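Local coordinates for glucose-6-phosphate isomerase like protein (PDB 1WIW) that probably binds sugar phosphates and may interconvert glucose 6-phosphate or mannose 6-phosphate with fructose 6-phosphate, at residues E8-D13 against A266-L271; T64-E69 against R116-A121; G213-A218 against R237-A242; P106-P111 against A184-S189; S169-P174 against A253-L258. All coordinates share one frame; numbering follows the deposited sequence.

Interaction 1: E8-D13 against A266-L271; sequences ETYLVD and AYYLAL
The ring of Y10 carries a methyl group of L271 on one face and has two tyrosines, Y267 and Y268, at its edge. CD1 of L271 lies over that face, 3.7 Å from the ring centroid and 26° off the normal, a CH-pi contact displaced toward the CD2-CE2 rim. At the edge of the same ring, near its plane, the hydroxyl of Y267 comes to CD2, while CE2 of Y268 approaches the phenol oxygen, 3.3 Å from Y10 OH. The Y267 ring has L271 CG over one face, toward the rim, and D13 at its edge, with carboxylate and ring planes 69° apart. Its OH donates to D13 OD1 at 2.6 Å, meeting the oxygen from above the carboxylate plane. D13 CG stands anti to the backbone N (chi1 -176°), which carries the acid toward the helix; OD1 and OD2 also accept from the backbone N atoms of A18 and L17. An aspartate suits this place because its short side chain can serve the start of helix 17-23 and a tyrosine at once.

L271 is forked between two neighbours: CD1 goes to Y10, and CD2 presses on V12 CG1 at a tight 3.5 Å. A water donates to both T9 O and L271 O, joining the two backbones beside this apolar patch. The other phenols are used elsewhere, Y10 OH bonding to L4 O and Y268 OH to L142 O. Here the N-terminal arm, through its type I turn from Y10 to D13, packs against the last turns of helix 251-272, and D13 ties the first backbone N-H groups of helix 17-23 to it.

Interaction 2: T64-E69 against R116-A121; sequences TLFLLE and RFLLLA
F66 meets three residues of the helix, its ring lying among F117, L118 and A121. The F117 edge is turned toward the F66 face in an offset edge-to-face pair, with centroids 5.9 Å apart and planes at 88°; CE1 of one ring meets CE1 of the other at 3.9 Å. L118 runs past F66 in the opposite direction and sets its CD2 3.8 Å from F66 CD2. At the far end of the ring, F66 CZ touches A121 CB at 3.7 Å, where a single methyl lets the helix come close to the tip of a long aromatic side chain. The other branch of L118 reaches for L68, and the two CD1 methyls meet tip to tip at 3.7 Å.

F66 and L68, two apart on the strand, both face the helix, while F117, L118 and A121 form its answering surface. F117 CG is anti to the backbone N (chi1 179°), which swings its ring out toward the sheet. Within the strand, T64 CG2 lies over one face of F66, and Y35 adds an edge-to-face partner. V92 and V94 of strand 90-95 extend the same apolar layer, V92 touching F66 and V94 touching both L68 and F117.

Strand and helix segments run nearly antiparallel, at 171°, with axes 11.2 Å apart. This is the packing of a helix on a parallel sheet in an alpha/beta sandwich of the SIS type, built here entirely from hydrocarbon.

Interaction 3: G213-A218 against R237-A242; sequences GDPLAA and RVDALA
A218 O accepts the shortest bond between the two strands, from A242 N at 2.8 Å, with an N-H...O angle of 162° and the donor nearly in line with the carbonyl. One step back, A218 N donates to A240 O at 2.9 Å, so that A218 uses both its N-H and its C=O on the same neighbour, as a residue does in parallel pairing. The bond from A240 N to L216 O, at 3.3 Å, is weak and lies where the strands begin. C-H groups add to the polar links: A217 CA lies 3.3 Å from A240 O, and L241 CA approaches A218 O.

A217 is paired with A240 on one face of the sheet and A218 with L241 on the other. L241 CG is anti to the backbone N (chi1 176°), and its CD1 is brought over A218 CB, at a modelled 3.2 Å that is too short to be taken literally, so the exact fit is doubtful. V238 CG2 also touches A218 CB, 4.0 Å away. Before the strands start, P215 and D239 lie side by side, P215 CB being 3.6 Å from D239 OD1; the carboxylate's stronger partner is R163, with which it makes a salt bridge.

These are the two strands of a beta-alpha-beta unit joined by helix 225-234, whose L234 and K231 touch A218 and L241. Strand 216-221 lies in the middle of its three-stranded sheet, and small alanines suit the crowding there. Backbone bonds therefore set the pairing, while the side chains contribute apolar contacts and leave charge to the strand entrance.

Interaction 4: P106-P111 against A184-S189; sequences PSPLAP and ARVAKS
The turn leading into helix 110-121 packs here against the end of helix 174-185, where P108 meets R185. The two side chains cross at about a right angle. The aliphatic part of R185 presses on the proline, CD lying 3.3 Å from P108 CG. Its chain bends at chi3 (-76°), which folds the guanidinium over the S107-P108 peptide: P108 N lies 3.3 Å above the guanidinium plane, toward the rim near NH2. P108 N and R185 NH2 are not hydrogen-bonded: the proline nitrogen has no hydrogen to give, and its lone pair is delocalised into the peptide, so it is no acceptor either. The contact is one of a flat cation lying on a peptide. V186 adds CG2 against P108 CB at 3.8 Å.

The contact joins the N-terminal and C-terminal SIS-family parts of the chain. S107 and P108 begin the type I turn from S107 to A110, a capping arrangement at the start of the helix. S107 OG accepts from L109 N at 3.1 Å with an N-H...O angle of 150°, and its hydroxyl also has E20 and R113 as partners. Proline suits the position after the cap, because it needs no N-H there and its ring gives R185 a rigid surface.

Acids fix the rotation and position of the guanidinium: R185 NH1 forms salt bridges with E46 and with E200 of the second subunit, and NH2 does so with D279. After the helix, K188 takes a positive phi of 55° and turns back, its NZ donating to R185 O at 2.9 Å and more weakly to V186 O; it also bonds to D276 O and G278 O.

Interaction 5: S169-P174 against A253-L258; sequences SPLFRP and AQVMAL
Apolar contacts join helix 251-272 to the loop that follows strand 164-168 and leads to helix 174-185, and L171 carries most of them. Its two methyls part: CD1 lies 3.7 Å from V255 CG2 and also touches Q254 CB at 4.0 Å, whereas CD2 reaches out to L258 CD1, tip to tip, at 3.8 Å. L171 CG stands between the backbone N and the carbonyl carbon (chi1 84°), a less roomy setting that directs the fork at the helix. V255 CG2 has a second neighbour in F172 CB, 3.7 Å away, so this one methyl is shared by two successive loop residues. Leucine suits its place by sending two methyls to different partners, valine by fitting a compact CG2 between L171 and F172.

The F172 ring is packed chiefly by other parts of the fold. P174 CD lies 3.6 Å above it, over its centre, and F49 and L53 of helix 48-54 touch the same side chain; L53 also meets V255.

Polar bonds act within the loop rather than across the contact. The type I turn from S169 to F172 is closed by F172 N to S169 O at 3.1 Å, and S169 OG donates to F172 O at 2.8 Å from above the carbonyl plane. S169 N is in turn held by E176.

With no hydrogen bond between the segments, the fit of loop to helix depends on methyl packing and on a turn whose shape is fixed by its own hydrogen bonds.

Interaction 1 spans nearly the whole chain, and the other four lie between its two ends. Interaction 2 packs a helix on the four-stranded parallel sheet of the N-terminal SIS-family domain; interaction 3 pairs strands of the three-stranded one in the C-terminal SIS-family domain, their centres about 38 Å apart on opposite sides of the chain's centre. Interaction 4 joins the two domains near the middle, sharing helix 110-121 with interaction 2, and touches interaction 1 where V186 and A187 meet A266, Y267 and A270. Helix 251-272 serves interactions 1 and 5, whose centres lie about 25 Å apart. Interactions 3 and 4 also reach the second subunit, so both lie close to the dimer interface.

Interaction 1: E8-D13 against A266-L271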
# COMPACT_ATOMS: atom_id res chain seq x y z
N GLU B 8 -22.98 -13.20 26.03
CA GLU B 8 -23.93 -13.09 24.92
C GLU B 8 -23.40 -12.24 23.77
O GLU B 8 -23.95 -12.27 22.67
CB GLU B 8 -25.28 -12.55 25.41
CG GLU B 8 -25.34 -11.05 25.68
CD GLU B 8 -24.75 -10.65 27.02
OE1 GLU B 8 -24.83 -9.45 27.35
OE2 GLU B 8 -24.20 -11.51 27.74
N THR B 9 -22.33 -11.50 24.02
CA THR B 9 -21.73 -10.64 23.01
C THR B 9 -21.04 -11.47 21.92
O THR B 9 -20.79 -10.97 20.82
CB THR B 9 -20.70 -9.69 23.65
OG1 THR B 9 -21.38 -8.80 24.54
CG2 THR B 9 -19.97 -8.87 22.58
N TYR B 10 -20.76 -12.73 22.22
CA TYR B 10 -20.09 -13.61 21.27
C TYR B 10 -21.01 -14.49 20.42
O TYR B 10 -20.55 -15.16 19.49
CB TYR B 10 -19.08 -14.49 22.01
CG TYR B 10 -17.97 -13.71 22.68
CD1 TYR B 10 -18.23 -12.88 23.77
CD2 TYR B 10 -16.66 -13.75 22.18
CE1 TYR B 10 -17.22 -12.11 24.35
CE2 TYR B 10 -15.65 -12.98 22.75
CZ TYR B 10 -15.94 -12.16 23.83
OH TYR B 10 -14.94 -11.39 24.38
N LEU B 11 -22.31 -14.49 20.71
CA LEU B 11 -23.24 -15.31 19.94
C LEU B 11 -23.18 -15.05 18.43
O LEU B 11 -23.44 -15.94 17.63
CB LEU B 11 -24.67 -15.09 20.45
CG LEU B 11 -24.91 -15.63 21.87
CD1 LEU B 11 -26.26 -15.20 22.39
CD2 LEU B 11 -24.78 -17.15 21.85
N VAL B 12 -22.82 -13.83 18.04
CA VAL B 12 -22.75 -13.49 16.62
C VAL B 12 -21.57 -14.19 15.91
O VAL B 12 -21.51 -14.21 14.68
CB VAL B 12 -22.64 -11.95 16.43
CG1 VAL B 12 -21.31 -11.44 16.97
CG2 VAL B 12 -22.79 -11.60 14.96
N ASP B 13 -20.66 -14.76 16.69
CA ASP B 13 -19.50 -15.48 16.15
C ASP B 13 -19.94 -16.91 15.82
O ASP B 13 -19.44 -17.88 16.39
CB ASP B 13 -18.37 -15.53 17.20
CG ASP B 13 -17.09 -16.17 16.66
OD1 ASP B 13 -16.19 -16.46 17.47
OD2 ASP B 13 -16.99 -16.38 15.43
N ALA B 266 -9.16 -7.15 15.57
CA ALA B 266 -10.18 -7.05 14.54
C ALA B 266 -11.38 -7.92 14.92
O ALA B 266 -12.52 -7.54 14.67
CB ALA B 266 -9.61 -7.50 13.20
N TYR B 267 -11.10 -9.07 15.52
CA TYR B 267 -12.15 -10.00 15.96
C TYR B 267 -13.07 -9.31 16.96
O TYR B 267 -14.30 -9.33 16.82
CB TYR B 267 -11.52 -11.23 16.62
CG TYR B 267 -12.51 -12.18 17.27
CD1 TYR B 267 -13.25 -13.10 16.51
CD2 TYR B 267 -12.76 -12.13 18.64
CE1 TYR B 267 -14.20 -13.94 17.11
CE2 TYR B 267 -13.71 -12.96 19.25
CZ TYR B 267 -14.43 -13.86 18.48
OH TYR B 267 -15.39 -14.65 19.08
N TYR B 268 -12.47 -8.72 17.99
CA TYR B 268 -13.22 -8.02 19.03
C TYR B 268 -13.94 -6.78 18.49
O TYR B 268 -15.04 -6.46 18.94
CB TYR B 268 -12.30 -7.63 20.19
CG TYR B 268 -11.86 -8.83 21.01
CD1 TYR B 268 -10.50 -9.13 21.19
CD2 TYR B 268 -12.80 -9.70 21.57
CE1 TYR B 268 -10.09 -10.27 21.91
CE2 TYR B 268 -12.41 -10.83 22.29
CZ TYR B 268 -11.06 -11.11 22.45
OH TYR B 268 -10.67 -12.26 23.12
N LEU B 269 -13.33 -6.08 17.52
CA LEU B 269 -13.98 -4.90 16.97
C LEU B 269 -15.28 -5.31 16.27
O LEU B 269 -16.30 -4.63 16.40
CB LEU B 269 -13.05 -4.17 15.99
CG LEU B 269 -13.61 -2.91 15.32
CD1 LEU B 269 -14.11 -1.92 16.37
CD2 LEU B 269 -12.54 -2.27 14.47
N ALA B 270 -15.24 -6.41 15.53
CA ALA B 270 -16.44 -6.90 14.85
C ALA B 270 -17.53 -7.15 15.89
O ALA B 270 -18.70 -6.79 15.68
CB ALA B 270 -16.13 -8.18 14.09
N LEU B 271 -17.16 -7.77 17.01
CA LEU B 271 -18.12 -8.05 18.07
C LEU B 271 -18.70 -6.75 18.62
O LEU B 271 -19.89 -6.68 18.94
CB LEU B 271 -17.48 -8.86 19.20
CG LEU B 271 -16.96 -10.26 18.81
CD1 LEU B 271 -16.64 -11.06 20.07
CD2 LEU B 271 -18.01 -10.99 17.99
O HOH W 1 -21.59 -8.69 19.49

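Interaction 2: T64-E69 against R116-A121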
# COMPACT_ATOMS: atom_id res chain seq x y z
N THR B 64 13.07 -24.79 -7.08
CA THR B 64 11.63 -24.80 -6.85
C THR B 64 11.05 -23.40 -6.75
O THR B 64 11.63 -22.51 -6.12
CB THR B 64 11.27 -25.54 -5.54
OG1 THR B 64 11.78 -26.88 -5.59
CG2 THR B 64 9.76 -25.59 -5.36
N LEU B 65 9.90 -23.21 -7.39
CA LEU B 65 9.21 -21.93 -7.37
C LEU B 65 7.87 -22.19 -6.69
O LEU B 65 7.04 -22.94 -7.21
CB LEU B 65 9.00 -21.40 -8.79
CG LEU B 65 8.24 -20.09 -9.02
CD1 LEU B 65 6.75 -20.30 -8.80
CD2 LEU B 65 8.77 -19.00 -8.11
N PHE B 66 7.67 -21.61 -5.52
CA PHE B 66 6.43 -21.78 -4.79
C PHE B 66 5.44 -20.71 -5.22
O PHE B 66 5.66 -19.51 -5.02
CB PHE B 66 6.67 -21.69 -3.28
CG PHE B 66 7.47 -22.84 -2.74
CD1 PHE B 66 6.91 -24.11 -2.67
CD2 PHE B 66 8.77 -22.65 -2.31
CE1 PHE B 66 7.65 -25.18 -2.18
CE2 PHE B 66 9.52 -23.72 -1.81
CZ PHE B 66 8.96 -24.98 -1.75
N LEU B 67 4.35 -21.15 -5.84
CA LEU B 67 3.31 -20.24 -6.32
C LEU B 67 2.19 -20.27 -5.29
O LEU B 67 1.40 -21.21 -5.26
CB LEU B 67 2.81 -20.74 -7.68
CG LEU B 67 2.40 -19.72 -8.74
CD1 LEU B 67 3.51 -18.71 -8.95
CD2 LEU B 67 2.10 -20.46 -10.05
N LEU B 68 2.12 -19.25 -4.44
CA LEU B 68 1.10 -19.19 -3.39
C LEU B 68 -0.19 -18.57 -3.92
O LEU B 68 -0.40 -17.36 -3.81
CB LEU B 68 1.63 -18.40 -2.19
CG LEU B 68 3.06 -18.77 -1.76
CD1 LEU B 68 3.43 -18.03 -0.48
CD2 LEU B 68 3.15 -20.27 -1.54
N GLU B 69 -1.05 -19.41 -4.49
CA GLU B 69 -2.31 -18.97 -5.08
C GLU B 69 -3.40 -18.77 -4.04
O GLU B 69 -4.30 -19.60 -3.90
CB GLU B 69 -2.76 -19.99 -6.12
CG GLU B 69 -1.69 -20.31 -7.14
CD GLU B 69 -2.13 -21.31 -8.19
OE1 GLU B 69 -1.30 -21.67 -9.05
OE2 GLU B 69 -3.31 -21.73 -8.16
N ARG B 116 4.20 -20.64 7.41
CA ARG B 116 4.66 -21.84 8.10
C ARG B 116 5.14 -22.87 7.08
O ARG B 116 6.19 -23.49 7.25
CB ARG B 116 3.53 -22.42 8.95
CG ARG B 116 3.83 -23.77 9.61
CD ARG B 116 2.88 -24.00 10.79
NE ARG B 116 3.03 -25.32 11.40
CZ ARG B 116 2.47 -26.43 10.93
NH1 ARG B 116 2.66 -27.59 11.56
NH2 ARG B 116 1.70 -26.38 9.85
N PHE B 117 4.37 -23.04 6.01
CA PHE B 117 4.74 -24.00 4.97
C PHE B 117 6.06 -23.60 4.32
O PHE B 117 6.95 -24.44 4.17
CB PHE B 117 3.64 -24.09 3.91
CG PHE B 117 3.97 -25.03 2.78
CD1 PHE B 117 4.56 -24.57 1.61
CD2 PHE B 117 3.70 -26.40 2.90
CE1 PHE B 117 4.88 -25.44 0.57
CE2 PHE B 117 4.01 -27.28 1.86
CZ PHE B 117 4.60 -26.80 0.70
N LEU B 118 6.20 -22.33 3.95
CA LEU B 118 7.43 -21.84 3.32
C LEU B 118 8.65 -22.00 4.22
O LEU B 118 9.71 -22.41 3.75
CB LEU B 118 7.30 -20.37 2.91
CG LEU B 118 6.44 -20.05 1.69
CD1 LEU B 118 6.55 -18.57 1.35
CD2 LEU B 118 6.92 -20.88 0.50
N LEU B 119 8.52 -21.68 5.50
CA LEU B 119 9.65 -21.81 6.40
C LEU B 119 10.07 -23.28 6.52
O LEU B 119 11.26 -23.59 6.51
CB LEU B 119 9.31 -21.24 7.78
CG LEU B 119 9.02 -19.73 7.84
CD1 LEU B 119 8.83 -19.30 9.28
CD2 LEU B 119 10.17 -18.95 7.21
N LEU B 120 9.09 -24.17 6.63
CA LEU B 120 9.37 -25.60 6.74
C LEU B 120 9.89 -26.18 5.43
O LEU B 120 10.62 -27.18 5.43
CB LEU B 120 8.11 -26.36 7.16
CG LEU B 120 7.61 -26.14 8.59
CD1 LEU B 120 6.27 -26.83 8.78
CD2 LEU B 120 8.62 -26.70 9.58
N ALA B 121 9.52 -25.55 4.32
CA ALA B 121 9.95 -26.00 3.00
C ALA B 121 11.35 -25.51 2.65
O ALA B 121 12.00 -26.07 1.77
CB ALA B 121 8.95 -25.53 1.95

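Interaction 3: G213-A218 against R237-A242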
# COMPACT_ATOMS: atom_id res chain seq x y z
N GLY B 213 -15.35 11.91 7.45
CA GLY B 213 -15.16 10.54 8.02
C GLY B 213 -14.93 10.56 9.52
O GLY B 213 -14.78 11.62 10.12
N ASP B 214 -14.89 9.38 10.13
CA ASP B 214 -14.68 9.25 11.57
C ASP B 214 -13.30 9.78 11.96
O ASP B 214 -12.39 9.85 11.13
CB ASP B 214 -14.77 7.78 12.00
CG ASP B 214 -16.07 7.12 11.57
OD1 ASP B 214 -17.15 7.66 11.90
OD2 ASP B 214 -16.01 6.07 10.90
N PRO B 215 -13.13 10.17 13.24
CA PRO B 215 -11.83 10.68 13.69
C PRO B 215 -10.76 9.60 13.56
O PRO B 215 -11.03 8.42 13.74
CB PRO B 215 -12.11 11.09 15.13
CG PRO B 215 -13.20 10.15 15.55
CD PRO B 215 -14.10 10.14 14.35
N LEU B 216 -9.53 10.02 13.26
CA LEU B 216 -8.43 9.07 13.10
C LEU B 216 -7.90 8.48 14.40
O LEU B 216 -7.92 9.11 15.45
CB LEU B 216 -7.28 9.75 12.35
CG LEU B 216 -7.51 10.09 10.88
CD1 LEU B 216 -6.39 11.01 10.40
CD2 LEU B 216 -7.55 8.81 10.05
N ALA B 217 -7.43 7.24 14.31
CA ALA B 217 -6.84 6.53 15.43
C ALA B 217 -5.52 5.99 14.90
O ALA B 217 -5.50 5.02 14.14
CB ALA B 217 -7.74 5.39 15.88
N ALA B 218 -4.42 6.64 15.26
CA ALA B 218 -3.12 6.19 14.80
C ALA B 218 -2.72 4.94 15.57
O ALA B 218 -2.84 4.89 16.80
CB ALA B 218 -2.09 7.29 15.00
N ARG B 237 -1.80 15.68 16.06
CA ARG B 237 -2.64 15.67 14.87
C ARG B 237 -3.80 14.68 14.79
O ARG B 237 -4.69 14.86 13.97
CB ARG B 237 -1.75 15.54 13.63
CG ARG B 237 -0.74 16.68 13.48
CD ARG B 237 0.15 16.49 12.26
NE ARG B 237 1.03 17.64 12.02
CZ ARG B 237 2.08 17.96 12.76
NH1 ARG B 237 2.43 17.22 13.81
NH2 ARG B 237 2.81 19.03 12.45
N VAL B 238 -3.81 13.64 15.62
CA VAL B 238 -4.90 12.68 15.56
C VAL B 238 -5.73 12.61 16.83
O VAL B 238 -5.27 12.99 17.91
CB VAL B 238 -4.39 11.26 15.21
CG1 VAL B 238 -3.53 11.31 13.95
CG2 VAL B 238 -3.62 10.67 16.37
N ASP B 239 -6.96 12.11 16.69
CA ASP B 239 -7.90 11.99 17.80
C ASP B 239 -7.39 11.05 18.89
O ASP B 239 -7.52 11.34 20.08
CB ASP B 239 -9.25 11.49 17.27
CG ASP B 239 -10.36 11.62 18.29
OD1 ASP B 239 -11.07 10.62 18.53
OD2 ASP B 239 -10.53 12.72 18.86
N ALA B 240 -6.82 9.91 18.49
CA ALA B 240 -6.30 8.93 19.44
C ALA B 240 -5.07 8.26 18.85
O ALA B 240 -4.93 8.14 17.63
CB ALA B 240 -7.36 7.88 19.75
N LEU B 241 -4.16 7.82 19.72
CA LEU B 241 -2.94 7.17 19.28
C LEU B 241 -2.59 5.97 20.14
O LEU B 241 -2.60 6.05 21.37
CB LEU B 241 -1.79 8.18 19.29
CG LEU B 241 -0.38 7.70 18.94
CD1 LEU B 241 -0.41 6.83 17.70
CD2 LEU B 241 0.53 8.90 18.71
N ALA B 242 -2.26 4.85 19.49
CA ALA B 242 -1.90 3.63 20.21
C ALA B 242 -0.55 3.09 19.74
O ALA B 242 -0.27 3.05 18.54
CB ALA B 242 -2.98 2.57 20.00

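Interaction 4: P106-P111 against A184-S189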
# COMPACT_ATOMS: atom_id res chain seq x y z
N PRO B 106 -9.46 -21.11 2.18
CA PRO B 106 -9.59 -19.69 2.48
C PRO B 106 -9.81 -19.44 3.97
O PRO B 106 -10.56 -20.16 4.63
CB PRO B 106 -10.80 -19.27 1.65
CG PRO B 106 -10.78 -20.22 0.50
CD PRO B 106 -10.46 -21.53 1.18
N SER B 107 -9.14 -18.42 4.48
CA SER B 107 -9.25 -18.04 5.88
C SER B 107 -8.48 -16.74 6.07
O SER B 107 -7.45 -16.52 5.43
CB SER B 107 -8.65 -19.12 6.79
OG SER B 107 -8.52 -18.66 8.13
N PRO B 108 -8.98 -15.85 6.94
CA PRO B 108 -8.31 -14.57 7.19
C PRO B 108 -6.96 -14.87 7.83
O PRO B 108 -6.03 -14.07 7.76
CB PRO B 108 -9.23 -13.87 8.19
CG PRO B 108 -10.53 -14.62 8.10
CD PRO B 108 -10.14 -16.02 7.82
N LEU B 109 -6.86 -16.04 8.46
CA LEU B 109 -5.64 -16.45 9.15
C LEU B 109 -4.69 -17.28 8.28
O LEU B 109 -3.61 -17.67 8.72
CB LEU B 109 -6.00 -17.25 10.41
CG LEU B 109 -7.06 -16.60 11.31
CD1 LEU B 109 -7.29 -17.47 12.54
CD2 LEU B 109 -6.61 -15.19 11.71
N ALA B 110 -5.08 -17.53 7.04
CA ALA B 110 -4.24 -18.32 6.15
C ALA B 110 -2.80 -17.80 5.98
O ALA B 110 -1.88 -18.58 5.73
CB ALA B 110 -4.91 -18.46 4.78
N PRO B 111 -2.58 -16.47 6.11
CA PRO B 111 -1.20 -16.00 5.95
C PRO B 111 -0.21 -16.74 6.84
O PRO B 111 0.91 -17.05 6.42
CB PRO B 111 -1.30 -14.52 6.30
CG PRO B 111 -2.64 -14.17 5.71
CD PRO B 111 -3.51 -15.33 6.19
N ALA B 184 -10.73 -5.35 7.50
CA ALA B 184 -11.81 -5.33 6.53
C ALA B 184 -12.49 -6.70 6.52
O ALA B 184 -13.71 -6.80 6.59
CB ALA B 184 -11.29 -5.00 5.14
N ARG B 185 -11.69 -7.77 6.47
CA ARG B 185 -12.28 -9.10 6.40
C ARG B 185 -12.91 -9.61 7.69
O ARG B 185 -13.94 -10.28 7.65
CB ARG B 185 -11.28 -10.14 5.90
CG ARG B 185 -12.04 -11.37 5.41
CD ARG B 185 -11.29 -12.68 5.53
NE ARG B 185 -10.27 -12.83 4.52
CZ ARG B 185 -9.99 -13.98 3.92
NH1 ARG B 185 -9.03 -14.03 3.01
NH2 ARG B 185 -10.69 -15.07 4.22
N VAL B 186 -12.29 -9.30 8.82
CA VAL B 186 -12.78 -9.75 10.12
C VAL B 186 -13.68 -8.72 10.80
O VAL B 186 -14.79 -9.04 11.21
CB VAL B 186 -11.60 -10.10 11.05
CG1 VAL B 186 -12.11 -10.46 12.45
CG2 VAL B 186 -10.81 -11.26 10.46
N ALA B 187 -13.20 -7.47 10.90
CA ALA B 187 -13.99 -6.43 11.55
C ALA B 187 -14.99 -5.77 10.60
O ALA B 187 -15.85 -5.00 11.03
CB ALA B 187 -13.06 -5.38 12.17
N LYS B 188 -14.89 -6.09 9.31
CA LYS B 188 -15.79 -5.53 8.30
C LYS B 188 -15.74 -4.00 8.37
O LYS B 188 -16.74 -3.32 8.10
CB LYS B 188 -17.23 -6.02 8.55
CG LYS B 188 -17.38 -7.53 8.80
CD LYS B 188 -16.94 -8.35 7.60
CE LYS B 188 -17.29 -9.83 7.76
NZ LYS B 188 -16.59 -10.48 8.90
N SER B 189 -14.57 -3.48 8.74
CA SER B 189 -14.38 -2.04 8.91
C SER B 189 -13.26 -1.45 8.07
O SER B 189 -12.29 -2.13 7.72
CB SER B 189 -14.13 -1.72 10.39
OG SER B 189 -15.22 -2.13 11.20

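Interaction 5: S169-P174 against A253-L258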
# COMPACT_ATOMS: atom_id res chain seq x y z
N SER B 169 3.58 0.56 10.30
CA SER B 169 4.52 -0.47 10.76
C SER B 169 5.91 -0.31 10.15
O SER B 169 6.25 -0.97 9.16
CB SER B 169 3.98 -1.86 10.42
OG SER B 169 3.79 -2.00 9.02
N PRO B 170 6.74 0.55 10.74
CA PRO B 170 8.11 0.84 10.31
C PRO B 170 9.01 -0.40 10.19
O PRO B 170 9.80 -0.50 9.25
CB PRO B 170 8.62 1.80 11.39
CG PRO B 170 7.39 2.46 11.88
CD PRO B 170 6.40 1.34 11.95
N LEU B 171 8.90 -1.32 11.15
CA LEU B 171 9.74 -2.51 11.14
C LEU B 171 9.58 -3.31 9.85
O LEU B 171 10.49 -4.02 9.44
CB LEU B 171 9.45 -3.41 12.35
CG LEU B 171 8.28 -4.40 12.31
CD1 LEU B 171 8.43 -5.40 13.46
CD2 LEU B 171 6.96 -3.65 12.40
N PHE B 172 8.41 -3.19 9.23
CA PHE B 172 8.12 -3.89 7.98
C PHE B 172 6.84 -3.26 7.43
O PHE B 172 5.74 -3.57 7.88
CB PHE B 172 7.91 -5.38 8.24
CG PHE B 172 7.87 -6.20 6.99
CD1 PHE B 172 6.76 -6.97 6.68
CD2 PHE B 172 8.96 -6.23 6.12
CE1 PHE B 172 6.73 -7.76 5.53
CE2 PHE B 172 8.94 -7.01 4.97
CZ PHE B 172 7.81 -7.78 4.68
N ARG B 173 7.01 -2.36 6.46
CA ARG B 173 5.88 -1.64 5.88
C ARG B 173 4.73 -2.50 5.34
O ARG B 173 3.57 -2.13 5.48
CB ARG B 173 6.37 -0.68 4.79
CG ARG B 173 7.30 0.43 5.31
CD ARG B 173 6.64 1.28 6.39
NE ARG B 173 5.38 1.86 5.94
CZ ARG B 173 5.28 2.93 5.15
NH1 ARG B 173 4.08 3.36 4.78
NH2 ARG B 173 6.37 3.57 4.75
N PRO B 174 5.04 -3.66 4.73
CA PRO B 174 3.94 -4.48 4.21
C PRO B 174 2.97 -4.98 5.29
O PRO B 174 1.87 -5.44 4.97
CB PRO B 174 4.66 -5.62 3.50
CG PRO B 174 5.90 -4.95 2.99
CD PRO B 174 6.33 -4.13 4.20
N ALA B 253 9.48 -12.72 13.77
CA ALA B 253 8.58 -13.13 14.85
C ALA B 253 7.75 -11.94 15.32
O ALA B 253 6.55 -12.05 15.53
CB ALA B 253 9.37 -13.71 16.02
N GLN B 254 8.41 -10.80 15.47
CA GLN B 254 7.73 -9.58 15.90
C GLN B 254 6.62 -9.18 14.93
O GLN B 254 5.52 -8.80 15.34
CB GLN B 254 8.75 -8.43 16.03
CG GLN B 254 9.72 -8.60 17.20
CD GLN B 254 10.64 -7.41 17.37
OE1 GLN B 254 11.45 -7.11 16.50
NE2 GLN B 254 10.52 -6.72 18.50
N VAL B 255 6.90 -9.28 13.63
CA VAL B 255 5.90 -8.94 12.63
C VAL B 255 4.67 -9.83 12.77
O VAL B 255 3.54 -9.35 12.83
CB VAL B 255 6.47 -9.07 11.19
CG1 VAL B 255 5.33 -9.06 10.16
CG2 VAL B 255 7.43 -7.92 10.91
N MSE B 256 4.89 -11.14 12.85
CA MSE B 256 3.80 -12.09 12.97
C MSE B 256 3.04 -11.91 14.29
O MSE B 256 1.81 -12.08 14.34
CB MSE B 256 4.35 -13.51 12.83
CG MSE B 256 3.62 -14.37 11.80
SE MSE B 256 3.24 -13.50 10.09
CE MSE B 256 5.06 -13.17 9.52
N ALA B 257 3.75 -11.57 15.36
CA ALA B 257 3.11 -11.35 16.66
C ALA B 257 2.20 -10.14 16.56
O ALA B 257 1.09 -10.13 17.11
CB ALA B 257 4.16 -11.14 17.75
N LEU B 258 2.66 -9.10 15.87
CA LEU B 258 1.85 -7.89 15.70
C LEU B 258 0.62 -8.26 14.88
O LEU B 258 -0.50 -7.91 15.23
CB LEU B 258 2.65 -6.80 14.97
CG LEU B 258 3.72 -6.05 15.78
CD1 LEU B 258 4.60 -5.25 14.84
CD2 LEU B 258 3.05 -5.14 16.81